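Local coordinates for protein bifunctional endo-1,4-beta-xylanase A (Neocallimastix patriciarum, PDB 2C1F) that probably hydrolyses internal beta-1,4-xylosidic bonds of xylan through its family 11 glycoside hydrolase domain, at residues W24-G29 and V50-F55; A44-A49 and W203-V208; A81-T86 and G207-T212. All coordinates share one frame; numbering follows the deposited sequence.

Interaction 1: residues W24-G29 and V50-F55; sequences WLDNTG and VNRGNF
T28 and R52 meet through two different groups of the threonine. Its hydroxyl, set between the backbone N and the carbonyl carbon (chi1 54°), donates from well above the plane of the R52 carbonyl, T28 OG1 to R52 O 2.7 Å; CG2, anti to the carbonyl carbon, goes over one face of the R52 guanidinium, 3.6 Å from R52 CZ. The other direct hydrogen bond is between backbones: D26 N reaches N54 O at 3.1 Å. One water donates to both D26 OD2 and R52 O; a second donates to T28 OG1 and G29 O and accepts from N54 N, linking the two chains where they diverge. With OG1 of T28 lost, a valine here would probably leave R52 O without its threonine donor and the second water without one of its acceptors. In the jelly roll of family 11 xylanases, strand 19-25 ends here and strand 54-62, its antiparallel neighbour, begins after a type II turn from V50 to G53. N54 brings its amide to the edge of the W24 ring, ND2 3.5 Å from W24 CH2, the two planes almost perpendicular at 89°. In the L25-F55 non-hydrogen-bonded pair, L25 CD1 sits at the ring edge, 4.1 Å from F55 CD1, on the buried face that V5 also lines. D26 OD2 is 4.3 Å from R52 NH2, well out of the guanidinium plane and short of a salt bridge.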
ATOM      1  N   TRP A  24      -4.241  -3.549 -10.955  1.00 17.50           N
ATOM      2  CA  TRP A  24      -4.826  -2.486 -11.759  1.00 17.81           C
ATOM      3  C   TRP A  24      -3.761  -1.830 -12.611  1.00 17.63           C
ATOM      4  O   TRP A  24      -2.621  -1.647 -12.153  1.00 17.12           O
ATOM      5  CB  TRP A  24      -5.507  -1.461 -10.848  1.00 18.09           C
ATOM      6  CG  TRP A  24      -6.013  -0.195 -11.517  1.00 18.13           C
ATOM      7  CD1 TRP A  24      -7.256   0.021 -12.028  1.00 19.08           C
ATOM      8  CD2 TRP A  24      -5.285   1.028 -11.707  1.00 18.49           C
ATOM      9  NE1 TRP A  24      -7.351   1.298 -12.532  1.00 19.24           N
ATOM     10  CE2 TRP A  24      -6.153   1.936 -12.350  1.00 19.78           C
ATOM     11  CE3 TRP A  24      -3.978   1.432 -11.420  1.00 18.47           C
ATOM     12  CZ2 TRP A  24      -5.758   3.233 -12.696  1.00 19.00           C
ATOM     13  CZ3 TRP A  24      -3.588   2.714 -11.757  1.00 18.97           C
ATOM     14  CH2 TRP A  24      -4.472   3.602 -12.388  1.00 18.99           C
ATOM     15  N   LEU A  25      -4.154  -1.488 -13.844  1.00 17.96           N
ATOM     16  CA  LEU A  25      -3.345  -0.717 -14.796  1.00 18.54           C
ATOM     17  C   LEU A  25      -4.218   0.393 -15.355  1.00 19.04           C
ATOM     18  O   LEU A  25      -5.381   0.170 -15.656  1.00 18.69           O
ATOM     19  CB  LEU A  25      -2.859  -1.609 -15.947  1.00 18.60           C
ATOM     20  CG  LEU A  25      -1.846  -1.051 -16.970  1.00 18.36           C
ATOM     21  CD1 LEU A  25      -0.414  -1.033 -16.422  1.00 17.79           C
ATOM     22  CD2 LEU A  25      -1.873  -1.859 -18.251  1.00 18.78           C
ATOM     23  N   ASP A  26      -3.669   1.593 -15.501  1.00 19.85           N
ATOM     24  CA  ASP A  26      -4.425   2.681 -16.103  1.00 20.23           C
ATOM     25  C   ASP A  26      -4.591   2.416 -17.599  1.00 20.77           C
ATOM     26  O   ASP A  26      -4.033   1.447 -18.123  1.00 21.17           O
ATOM     27  CB  ASP A  26      -3.726   4.020 -15.858  1.00 20.56           C
ATOM     28  CG  ASP A  26      -4.679   5.203 -15.903  1.00 21.09           C
ATOM     29  OD1 ASP A  26      -5.840   5.059 -16.351  1.00 21.69           O
ATOM     30  OD2 ASP A  26      -4.259   6.304 -15.500  1.00 25.52           O
ATOM     31  N   ASN A  27      -5.361   3.268 -18.282  1.00 21.03           N
ATOM     32  CA  ASN A  27      -5.613   3.130 -19.727  1.00 21.39           C
ATOM     33  C   ASN A  27      -4.562   3.827 -20.601  1.00 21.52           C
ATOM     34  O   ASN A  27      -4.769   4.018 -21.809  1.00 21.89           O
ATOM     35  CB  ASN A  27      -7.032   3.621 -20.088  1.00 21.36           C
ATOM     36  CG  ASN A  27      -7.240   5.115 -19.812  1.00 22.83           C
ATOM     37  OD1 ASN A  27      -6.298   5.849 -19.498  1.00 25.17           O
ATOM     38  ND2 ASN A  27      -8.482   5.565 -19.925  1.00 22.11           N
ATOM     39  N   THR A  28      -3.428   4.167 -19.989  1.00 21.43           N
ATOM     40  CA  THR A  28      -2.347   4.910 -20.636  1.00 21.10           C
ATOM     41  C   THR A  28      -1.278   4.009 -21.263  1.00 20.86           C
ATOM     42  O   THR A  28      -0.296   4.506 -21.811  1.00 21.09           O
ATOM     43  CB  THR A  28      -1.666   5.841 -19.614  1.00 21.14           C
ATOM     44  OG1 THR A  28      -1.247   5.077 -18.480  1.00 20.31           O
ATOM     45  CG2 THR A  28      -2.635   6.922 -19.143  1.00 21.80           C
ATOM     46  N   GLY A  29      -1.465   2.693 -21.177  1.00 20.63           N
ATOM     47  CA  GLY A  29      -0.563   1.739 -21.814  1.00 20.42           C
ATOM     48  C   GLY A  29       0.125   0.811 -20.830  1.00 20.33           C
ATOM     49  O   GLY A  29      -0.093   0.875 -19.614  1.00 20.06           O
ATOM     50  N   VAL A  50       6.164   3.780 -19.720  1.00 19.16           N
ATOM     51  CA  VAL A  50       5.597   4.611 -20.766  1.00 19.41           C
ATOM     52  C   VAL A  50       5.076   5.876 -20.093  1.00 19.53           C
ATOM     53  O   VAL A  50       4.929   5.918 -18.869  1.00 18.67           O
ATOM     54  CB  VAL A  50       4.441   3.893 -21.519  1.00 19.60           C
ATOM     55  CG1 VAL A  50       4.956   2.634 -22.221  1.00 20.15           C
ATOM     56  CG2 VAL A  50       3.285   3.545 -20.588  1.00 19.94           C
ATOM     57  N   ASN A  51       4.810   6.907 -20.887  1.00 19.69           N
ATOM     58  CA  ASN A  51       4.255   8.147 -20.344  1.00 19.95           C
ATOM     59  C   ASN A  51       2.938   7.912 -19.595  1.00 19.92           C
ATOM     60  O   ASN A  51       1.993   7.344 -20.137  1.00 20.00           O
ATOM     61  CB  ASN A  51       4.049   9.182 -21.448  1.00 20.03           C
ATOM     62  CG  ASN A  51       3.554  10.495 -20.910  1.00 20.56           C
ATOM     63  OD1 ASN A  51       4.099  11.028 -19.947  1.00 22.28           O
ATOM     64  ND2 ASN A  51       2.504  11.027 -21.525  1.00 24.94           N
ATOM     65  N   ARG A  52       2.914   8.345 -18.337  1.00 19.85           N
ATOM     66  CA  ARG A  52       1.785   8.185 -17.430  1.00 20.17           C
ATOM     67  C   ARG A  52       1.380   6.725 -17.171  1.00 19.45           C
ATOM     68  O   ARG A  52       0.250   6.455 -16.748  1.00 19.16           O
ATOM     69  CB  ARG A  52       0.584   9.008 -17.900  1.00 20.24           C
ATOM     70  CG  ARG A  52       0.876  10.505 -18.067  1.00 22.12           C
ATOM     71  CD  ARG A  52      -0.360  11.280 -18.541  1.00 23.90           C
ATOM     72  NE  ARG A  52      -1.570  10.815 -17.839  1.00 27.67           N
ATOM     73  CZ  ARG A  52      -2.714  10.425 -18.414  1.00 28.16           C
ATOM     74  NH1 ARG A  52      -2.875  10.461 -19.739  1.00 28.06           N
ATOM     75  NH2 ARG A  52      -3.727  10.010 -17.639  1.00 28.22           N
ATOM     76  N   GLY A  53       2.313   5.800 -17.413  1.00 18.75           N
ATOM     77  CA  GLY A  53       2.144   4.402 -17.057  1.00 18.04           C
ATOM     78  C   GLY A  53       1.990   4.281 -15.555  1.00 17.23           C
ATOM     79  O   GLY A  53       2.689   4.948 -14.791  1.00 16.55           O
ATOM     80  N   ASN A  54       1.061   3.433 -15.133  1.00 17.05           N
ATOM     81  CA  ASN A  54       0.570   3.448 -13.769  1.00 16.95           C
ATOM     82  C   ASN A  54      -0.009   2.083 -13.422  1.00 16.72           C
ATOM     83  O   ASN A  54      -1.006   1.649 -13.998  1.00 16.60           O
ATOM     84  CB  ASN A  54      -0.488   4.556 -13.621  1.00 17.13           C
ATOM     85  CG  ASN A  54      -0.775   4.925 -12.170  1.00 17.34           C
ATOM     86  OD1 ASN A  54      -0.157   4.424 -11.241  1.00 18.57           O
ATOM     87  ND2 ASN A  54      -1.728   5.816 -11.982  1.00 20.15           N
ATOM     88  N   PHE A  55       0.633   1.417 -12.474  1.00 16.53           N
ATOM     89  CA  PHE A  55       0.350   0.030 -12.157  1.00 16.55           C
ATOM     90  C   PHE A  55       0.316  -0.161 -10.651  1.00 16.43           C
ATOM     91  O   PHE A  55       1.091   0.491  -9.915  1.00 16.28           O
ATOM     92  CB  PHE A  55       1.449  -0.863 -12.745  1.00 16.52           C
ATOM     93  CG  PHE A  55       1.348  -2.300 -12.336  1.00 16.70           C
ATOM     94  CD1 PHE A  55       0.580  -3.189 -13.072  1.00 18.38           C
ATOM     95  CD2 PHE A  55       2.018  -2.767 -11.212  1.00 17.56           C
ATOM     96  CE1 PHE A  55       0.487  -4.529 -12.696  1.00 17.37           C
ATOM     97  CE2 PHE A  55       1.933  -4.116 -10.821  1.00 16.57           C
ATOM     98  CZ  PHE A  55       1.160  -4.987 -11.556  1.00 16.75           C
TER
HETATM   99  O   HOH W   1      -1.776   7.430 -15.347  1.00 14.48           O
HETATM  100  O   HOH W   2      -0.809   2.479 -17.404  1.00 14.49           O

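Interaction 2: residues A44-A49 and W203-V208; sequences AEWNAA and WQSSGV
W46 lays one face of its indole against the backbone from S206 to V208. G207 CA stands 3.8 Å from the centroid of the six-membered ring and 14° off its normal, a CH-pi contact, and G207 N also lies over this face. The ring is folded back across the neighbouring strand because CG sits between the backbone N and the carbonyl carbon (chi1 68°). A side chain at G207 would run into W46 CZ2, so glycine lets the indole come this close. The same two residues form the hydrogen-bonded pair of the register, W46 N to G207 O at 3.1 Å and G207 N to W46 O at 2.9 Å. At the ring edge, W46 NE1 makes a weak but fairly straight bond (163°) to S205 OG, 3.3 Å away; that hydroxyl is itself hydrogen-bonded to N92 O on strand 91-102. These residues join strands 42-47 and 205-218, antiparallel neighbours in one sheet of the family 11 beta-jelly roll, and W46 points into the space between the two sheets, where it stacks on F55. The other face of this sheet carries E45, N47, S206 and V208. There E45 and V208 lie side by side, E45 CG 3.9 Å from V208 CG2, and a water can link N47 OD1 to G207 O. N47 ND2 turns instead to N31 OD1 of the adjoining strand. Past N47 the pairing continues through A48 N to S205 O at 2.9 Å, close to the corner at W203 and Q204 where the chain passes from one sheet to the other.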
ATOM      1  N   ALA A  44       4.009 -10.251  -8.609  1.00 19.61           N
ATOM      2  CA  ALA A  44       3.485  -9.215  -9.479  1.00 19.72           C
ATOM      3  C   ALA A  44       4.572  -8.825 -10.453  1.00 20.06           C
ATOM      4  O   ALA A  44       5.736  -8.718 -10.074  1.00 20.40           O
ATOM      5  CB  ALA A  44       3.069  -8.023  -8.672  1.00 19.98           C
ATOM      6  N   GLU A  45       4.196  -8.626 -11.711  1.00 20.20           N
ATOM      7  CA  GLU A  45       5.108  -8.078 -12.705  1.00 20.44           C
ATOM      8  C   GLU A  45       4.423  -6.959 -13.454  1.00 19.26           C
ATOM      9  O   GLU A  45       3.233  -7.036 -13.738  1.00 18.01           O
ATOM     10  CB  GLU A  45       5.528  -9.147 -13.703  1.00 20.49           C
ATOM     11  CG  GLU A  45       6.396 -10.232 -13.122  1.00 23.49           C
ATOM     12  CD  GLU A  45       6.402 -11.475 -13.988  1.00 24.85           C
ATOM     13  OE1 GLU A  45       6.131 -11.352 -15.215  1.00 30.73           O
ATOM     14  OE2 GLU A  45       6.658 -12.578 -13.448  1.00 32.39           O
ATOM     15  N   TRP A  46       5.187  -5.920 -13.781  1.00 18.75           N
ATOM     16  CA  TRP A  46       4.665  -4.823 -14.573  1.00 18.61           C
ATOM     17  C   TRP A  46       5.687  -4.305 -15.582  1.00 18.22           C
ATOM     18  O   TRP A  46       6.889  -4.271 -15.311  1.00 17.29           O
ATOM     19  CB  TRP A  46       4.132  -3.709 -13.669  1.00 17.88           C
ATOM     20  CG  TRP A  46       5.160  -2.964 -12.867  1.00 18.17           C
ATOM     21  CD1 TRP A  46       5.694  -1.731 -13.156  1.00 17.69           C
ATOM     22  CD2 TRP A  46       5.757  -3.378 -11.633  1.00 17.52           C
ATOM     23  NE1 TRP A  46       6.595  -1.366 -12.186  1.00 17.37           N
ATOM     24  CE2 TRP A  46       6.659  -2.357 -11.241  1.00 16.75           C
ATOM     25  CE3 TRP A  46       5.628  -4.513 -10.826  1.00 17.16           C
ATOM     26  CZ2 TRP A  46       7.424  -2.442 -10.085  1.00 17.53           C
ATOM     27  CZ3 TRP A  46       6.380  -4.591  -9.673  1.00 18.21           C
ATOM     28  CH2 TRP A  46       7.275  -3.559  -9.311  1.00 17.62           C
ATOM     29  N   ASN A  47       5.176  -3.950 -16.757  1.00 18.58           N
ATOM     30  CA  ASN A  47       5.931  -3.250 -17.791  1.00 18.88           C
ATOM     31  C   ASN A  47       5.139  -2.009 -18.189  1.00 18.60           C
ATOM     32  O   ASN A  47       4.283  -2.069 -19.068  1.00 17.80           O
ATOM     33  CB  ASN A  47       6.179  -4.158 -19.000  1.00 19.25           C
ATOM     34  CG  ASN A  47       6.783  -5.496 -18.602  1.00 20.55           C
ATOM     35  OD1 ASN A  47       7.937  -5.573 -18.159  1.00 21.00           O
ATOM     36  ND2 ASN A  47       5.987  -6.556 -18.725  1.00 23.36           N
ATOM     37  N   ALA A  48       5.400  -0.904 -17.492  1.00 18.46           N
ATOM     38  CA  ALA A  48       4.652   0.340 -17.704  1.00 18.79           C
ATOM     39  C   ALA A  48       5.587   1.545 -17.795  1.00 18.62           C
ATOM     40  O   ALA A  48       5.218   2.650 -17.387  1.00 18.02           O
ATOM     41  CB  ALA A  48       3.621   0.547 -16.590  1.00 18.75           C
ATOM     42  N   ALA A  49       6.786   1.328 -18.344  1.00 18.80           N
ATOM     43  CA  ALA A  49       7.760   2.410 -18.558  1.00 19.04           C
ATOM     44  C   ALA A  49       7.362   3.215 -19.793  1.00 19.06           C
ATOM     45  O   ALA A  49       8.101   3.305 -20.773  1.00 19.57           O
ATOM     46  CB  ALA A  49       9.166   1.853 -18.693  1.00 18.83           C
ATOM     47  N   TRP A 203       5.024   3.764 -11.265  1.00 17.41           N
ATOM     48  CA  TRP A 203       4.731   4.897 -12.131  1.00 17.22           C
ATOM     49  C   TRP A 203       5.833   5.031 -13.175  1.00 16.60           C
ATOM     50  O   TRP A 203       6.996   5.211 -12.824  1.00 16.26           O
ATOM     51  CB  TRP A 203       4.653   6.172 -11.301  1.00 17.54           C
ATOM     52  CG  TRP A 203       4.497   7.435 -12.090  1.00 17.97           C
ATOM     53  CD1 TRP A 203       5.476   8.331 -12.402  1.00 18.55           C
ATOM     54  CD2 TRP A 203       3.287   7.954 -12.650  1.00 18.90           C
ATOM     55  NE1 TRP A 203       4.955   9.358 -13.138  1.00 18.46           N
ATOM     56  CE2 TRP A 203       3.612   9.160 -13.296  1.00 17.95           C
ATOM     57  CE3 TRP A 203       1.956   7.509 -12.668  1.00 18.75           C
ATOM     58  CZ2 TRP A 203       2.662   9.936 -13.951  1.00 18.21           C
ATOM     59  CZ3 TRP A 203       1.015   8.271 -13.318  1.00 18.50           C
ATOM     60  CH2 TRP A 203       1.372   9.477 -13.955  1.00 18.90           C
ATOM     61  N   GLN A 204       5.473   4.921 -14.450  1.00 15.85           N
ATOM     62  CA  GLN A 204       6.434   5.065 -15.550  1.00 15.85           C
ATOM     63  C   GLN A 204       7.670   4.164 -15.344  1.00 15.42           C
ATOM     64  O   GLN A 204       8.816   4.547 -15.605  1.00 15.44           O
ATOM     65  CB  GLN A 204       6.812   6.543 -15.750  1.00 15.59           C
ATOM     66  CG  GLN A 204       5.603   7.425 -15.998  1.00 16.20           C
ATOM     67  CD  GLN A 204       5.947   8.867 -16.308  1.00 16.41           C
ATOM     68  OE1 GLN A 204       7.060   9.327 -16.057  1.00 17.30           O
ATOM     69  NE2 GLN A 204       4.970   9.604 -16.815  1.00 16.03           N
ATOM     70  N   SER A 205       7.409   2.943 -14.892  1.00 15.09           N
ATOM     71  CA  SER A 205       8.465   1.998 -14.581  1.00 14.50           C
ATOM     72  C   SER A 205       8.066   0.583 -14.948  1.00 14.08           C
ATOM     73  O   SER A 205       6.914   0.320 -15.293  1.00 13.47           O
ATOM     74  CB  SER A 205       8.822   2.072 -13.093  1.00 14.69           C
ATOM     75  OG  SER A 205       7.723   1.739 -12.258  1.00 14.11           O
ATOM     76  N   SER A 206       9.041  -0.318 -14.874  1.00 13.77           N
ATOM     77  CA  SER A 206       8.802  -1.739 -15.012  1.00 14.06           C
ATOM     78  C   SER A 206       9.521  -2.441 -13.892  1.00 14.62           C
ATOM     79  O   SER A 206      10.555  -1.961 -13.433  1.00 15.35           O
ATOM     80  CB  SER A 206       9.328  -2.250 -16.342  1.00 13.77           C
ATOM     81  OG  SER A 206       8.756  -1.504 -17.380  1.00 12.70           O
ATOM     82  N   GLY A 207       8.998  -3.579 -13.460  1.00 14.66           N
ATOM     83  CA  GLY A 207       9.649  -4.326 -12.404  1.00 15.30           C
ATOM     84  C   GLY A 207       8.967  -5.612 -12.007  1.00 15.77           C
ATOM     85  O   GLY A 207       8.072  -6.115 -12.701  1.00 15.64           O
ATOM     86  N   VAL A 208       9.393  -6.134 -10.865  1.00 16.89           N
ATOM     87  CA  VAL A 208       8.822  -7.366 -10.321  1.00 17.58           C
ATOM     88  C   VAL A 208       8.833  -7.326  -8.789  1.00 17.96           C
ATOM     89  O   VAL A 208       9.731  -6.770  -8.166  1.00 17.42           O
ATOM     90  CB  VAL A 208       9.550  -8.637 -10.902  1.00 18.43           C
ATOM     91  CG1 VAL A 208      11.032  -8.550 -10.704  1.00 20.11           C
ATOM     92  CG2 VAL A 208       9.021  -9.923 -10.281  1.00 18.60           C
TER
HETATM   93  O   HOH W   3       8.632  -6.673 -15.547  1.00 29.95           O

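Interaction 3: residues A81-T86 and G207-T212; sequences ATYKQT and GVADVT
Y83 and A209 face each other as a non-hydrogen-bonded pair on the inner face of the sheet, Y83 CD1 4.4 Å from A209 CB, while the ring turns an edge toward V208 O. With CG anti to the backbone N (chi1 161°), the phenol extends away from its own strand toward the opposing sheet. There its OH bonds to S93 OG, and D119 and V121 touch the ring. Q85 points to the same side, and its OE1 shares the S93 hydroxyl as a partner. Opposite it in the register is G207, 4.1 Å between Q85 CA and G207 CA, where a side chain would clash with K84 O and crowd Q85 CA. A81 CB meets V211 CG2 at 4.0 Å farther along this face. Strands 75-88 and 205-218 are antiparallel neighbours (176° between the segments) in one sheet of the family 11 jelly roll, with strand 192-202 of the other sheet packing against A209 and V211. The outer face carries T82, K84, V208 and D210. K84 meets V208 only near its base, CB 4.0 Å from V208 CG1; the chain then bends at chi3 and its end leads away. T82 and D210 come together at their CB atoms. Beneath these two pairs run four backbone hydrogen bonds: D210 N to T82 O is 2.7 Å and V208 N to K84 O 2.8 Å, with T82 N to D210 O and K84 N to V208 O returning at 3.0 Å each. At the segment's end, T86 OG1 makes a weak hydrogen bond to S206 O.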
ATOM      1  N   ALA A  81      10.075 -10.613   0.322  1.00 18.38           N
ATOM      2  CA  ALA A  81       9.906 -10.380  -1.106  1.00 19.13           C
ATOM      3  C   ALA A  81      11.235 -10.171  -1.810  1.00 19.85           C
ATOM      4  O   ALA A  81      12.218  -9.763  -1.198  1.00 19.35           O
ATOM      5  CB  ALA A  81       9.007  -9.174  -1.339  1.00 18.69           C
ATOM      6  N   THR A  82      11.243 -10.504  -3.096  1.00 21.04           N
ATOM      7  CA  THR A  82      12.260 -10.053  -4.051  1.00 21.30           C
ATOM      8  C   THR A  82      11.573  -8.935  -4.827  1.00 21.87           C
ATOM      9  O   THR A  82      10.456  -9.118  -5.297  1.00 21.95           O
ATOM     10  CB  THR A  82      12.670 -11.186  -5.009  1.00 21.22           C
ATOM     11  OG1 THR A  82      13.410 -12.177  -4.280  1.00 22.32           O
ATOM     12  CG2 THR A  82      13.567 -10.658  -6.133  1.00 22.51           C
ATOM     13  N   TYR A  83      12.209  -7.773  -4.911  1.00 22.23           N
ATOM     14  CA  TYR A  83      11.592  -6.579  -5.462  1.00 22.37           C
ATOM     15  C   TYR A  83      12.663  -5.828  -6.247  1.00 22.86           C
ATOM     16  O   TYR A  83      13.751  -5.523  -5.722  1.00 22.67           O
ATOM     17  CB  TYR A  83      10.963  -5.737  -4.341  1.00 23.53           C
ATOM     18  CG  TYR A  83      10.687  -4.283  -4.683  1.00 23.48           C
ATOM     19  CD1 TYR A  83       9.939  -3.926  -5.805  1.00 26.50           C
ATOM     20  CD2 TYR A  83      11.169  -3.267  -3.878  1.00 25.44           C
ATOM     21  CE1 TYR A  83       9.698  -2.577  -6.110  1.00 25.69           C
ATOM     22  CE2 TYR A  83      10.928  -1.924  -4.171  1.00 25.63           C
ATOM     23  CZ  TYR A  83      10.203  -1.584  -5.281  1.00 25.30           C
ATOM     24  OH  TYR A  83       9.990  -0.250  -5.547  1.00 23.37           O
ATOM     25  N   LYS A  84      12.357  -5.572  -7.517  1.00 22.81           N
ATOM     26  CA  LYS A  84      13.329  -5.067  -8.484  1.00 22.27           C
ATOM     27  C   LYS A  84      12.603  -4.154  -9.478  1.00 21.00           C
ATOM     28  O   LYS A  84      11.538  -4.513  -9.968  1.00 21.06           O
ATOM     29  CB  LYS A  84      13.964  -6.264  -9.201  1.00 22.65           C
ATOM     30  CG  LYS A  84      15.246  -5.984  -9.919  1.00 24.86           C
ATOM     31  CD  LYS A  84      15.927  -7.291 -10.410  1.00 26.14           C
ATOM     32  CE  LYS A  84      16.734  -8.007  -9.292  1.00 29.76           C
ATOM     33  NZ  LYS A  84      17.919  -8.817  -9.818  1.00 29.08           N
ATOM     34  N   GLN A  85      13.151  -2.965  -9.741  1.00 19.55           N
ATOM     35  CA  GLN A  85      12.678  -2.115 -10.825  1.00 18.97           C
ATOM     36  C   GLN A  85      13.675  -2.272 -11.959  1.00 18.25           C
ATOM     37  O   GLN A  85      14.879  -2.095 -11.759  1.00 18.19           O
ATOM     38  CB  GLN A  85      12.558  -0.659 -10.387  1.00 18.88           C
ATOM     39  CG  GLN A  85      11.981   0.276 -11.440  1.00 18.95           C
ATOM     40  CD  GLN A  85      11.622   1.632 -10.877  1.00 18.40           C
ATOM     41  OE1 GLN A  85      10.575   1.805 -10.243  1.00 17.52           O
ATOM     42  NE2 GLN A  85      12.491   2.598 -11.091  1.00 14.78           N
ATOM     43  N   THR A  86      13.184  -2.663 -13.131  1.00 17.37           N
ATOM     44  CA  THR A  86      14.060  -3.006 -14.256  1.00 17.21           C
ATOM     45  C   THR A  86      14.048  -1.953 -15.375  1.00 16.53           C
ATOM     46  O   THR A  86      14.896  -1.993 -16.267  1.00 16.85           O
ATOM     47  CB  THR A  86      13.673  -4.377 -14.848  1.00 17.08           C
ATOM     48  OG1 THR A  86      12.272  -4.399 -15.092  1.00 16.93           O
ATOM     49  CG2 THR A  86      13.997  -5.494 -13.889  1.00 17.97           C
ATOM     50  N   GLY A 207       8.998  -3.579 -13.460  1.00 14.66           N
ATOM     51  CA  GLY A 207       9.649  -4.326 -12.404  1.00 15.30           C
ATOM     52  C   GLY A 207       8.967  -5.612 -12.007  1.00 15.77           C
ATOM     53  O   GLY A 207       8.072  -6.115 -12.701  1.00 15.64           O
ATOM     54  N   VAL A 208       9.393  -6.134 -10.865  1.00 16.89           N
ATOM     55  CA  VAL A 208       8.822  -7.366 -10.321  1.00 17.58           C
ATOM     56  C   VAL A 208       8.833  -7.326  -8.789  1.00 17.96           C
ATOM     57  O   VAL A 208       9.731  -6.770  -8.166  1.00 17.42           O
ATOM     58  CB  VAL A 208       9.550  -8.637 -10.902  1.00 18.43           C
ATOM     59  CG1 VAL A 208      11.032  -8.550 -10.704  1.00 20.11           C
ATOM     60  CG2 VAL A 208       9.021  -9.923 -10.281  1.00 18.60           C
ATOM     61  N   ALA A 209       7.783  -7.866  -8.190  1.00 18.22           N
ATOM     62  CA  ALA A 209       7.711  -8.009  -6.751  1.00 17.86           C
ATOM     63  C   ALA A 209       7.209  -9.420  -6.512  1.00 18.10           C
ATOM     64  O   ALA A 209       6.039  -9.731  -6.792  1.00 18.10           O
ATOM     65  CB  ALA A 209       6.772  -6.993  -6.157  1.00 17.88           C
ATOM     66  N   ASP A 210       8.112 -10.275  -6.050  1.00 17.94           N
ATOM     67  CA  ASP A 210       7.799 -11.662  -5.768  1.00 17.87           C
ATOM     68  C   ASP A 210       7.674 -11.867  -4.258  1.00 17.95           C
ATOM     69  O   ASP A 210       8.672 -12.019  -3.558  1.00 17.47           O
ATOM     70  CB  ASP A 210       8.888 -12.569  -6.338  1.00 17.75           C
ATOM     71  CG  ASP A 210       8.538 -14.028  -6.208  1.00 18.92           C
ATOM     72  OD1 ASP A 210       7.360 -14.361  -5.908  1.00 19.97           O
ATOM     73  OD2 ASP A 210       9.443 -14.851  -6.388  1.00 24.00           O
ATOM     74  N   VAL A 211       6.436 -11.857  -3.771  1.00 17.68           N
ATOM     75  CA  VAL A 211       6.171 -11.867  -2.345  1.00 17.60           C
ATOM     76  C   VAL A 211       5.954 -13.303  -1.907  1.00 17.73           C
ATOM     77  O   VAL A 211       4.858 -13.861  -2.070  1.00 17.71           O
ATOM     78  CB  VAL A 211       4.952 -10.968  -1.995  1.00 17.54           C
ATOM     79  CG1 VAL A 211       4.677 -10.956  -0.489  1.00 17.00           C
ATOM     80  CG2 VAL A 211       5.188  -9.557  -2.516  1.00 17.31           C
ATOM     81  N   THR A 212       7.014 -13.907  -1.375  1.00 17.77           N
ATOM     82  CA  THR A 212       6.996 -15.326  -1.016  1.00 17.98           C
ATOM     83  C   THR A 212       6.468 -15.581   0.402  1.00 17.82           C
ATOM     84  O   THR A 212       6.115 -16.707   0.749  1.00 18.22           O
ATOM     85  CB  THR A 212       8.399 -15.952  -1.157  1.00 18.35           C
ATOM     86  OG1 THR A 212       9.338 -15.242  -0.329  1.00 19.01           O
ATOM     87  CG2 THR A 212       8.860 -15.929  -2.623  1.00 18.36           C
TER

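Overall arrangement
Interactions 2 and 3 lie side by side in one sheet, their centres about 10 Å apart. They share G207 and V208 on strand 205-218, which strand 42-47 flanks on one side and strand 75-88 on the other. Backbone contacts tie them further: A44 N lies 2.8 Å from A209 O, and S206 O 2.7 Å from T86 N. Interaction 1 belongs to the second sheet, its centre about 9 Å from that of interaction 2. One point where the two sheets meet is F55 stacked on W46, and Q204 N approaches G53 O to 2.8 Å. Interactions 1 and 3 do not touch; their nearest atoms are about 7 Å apart, with interaction 2 bridging them.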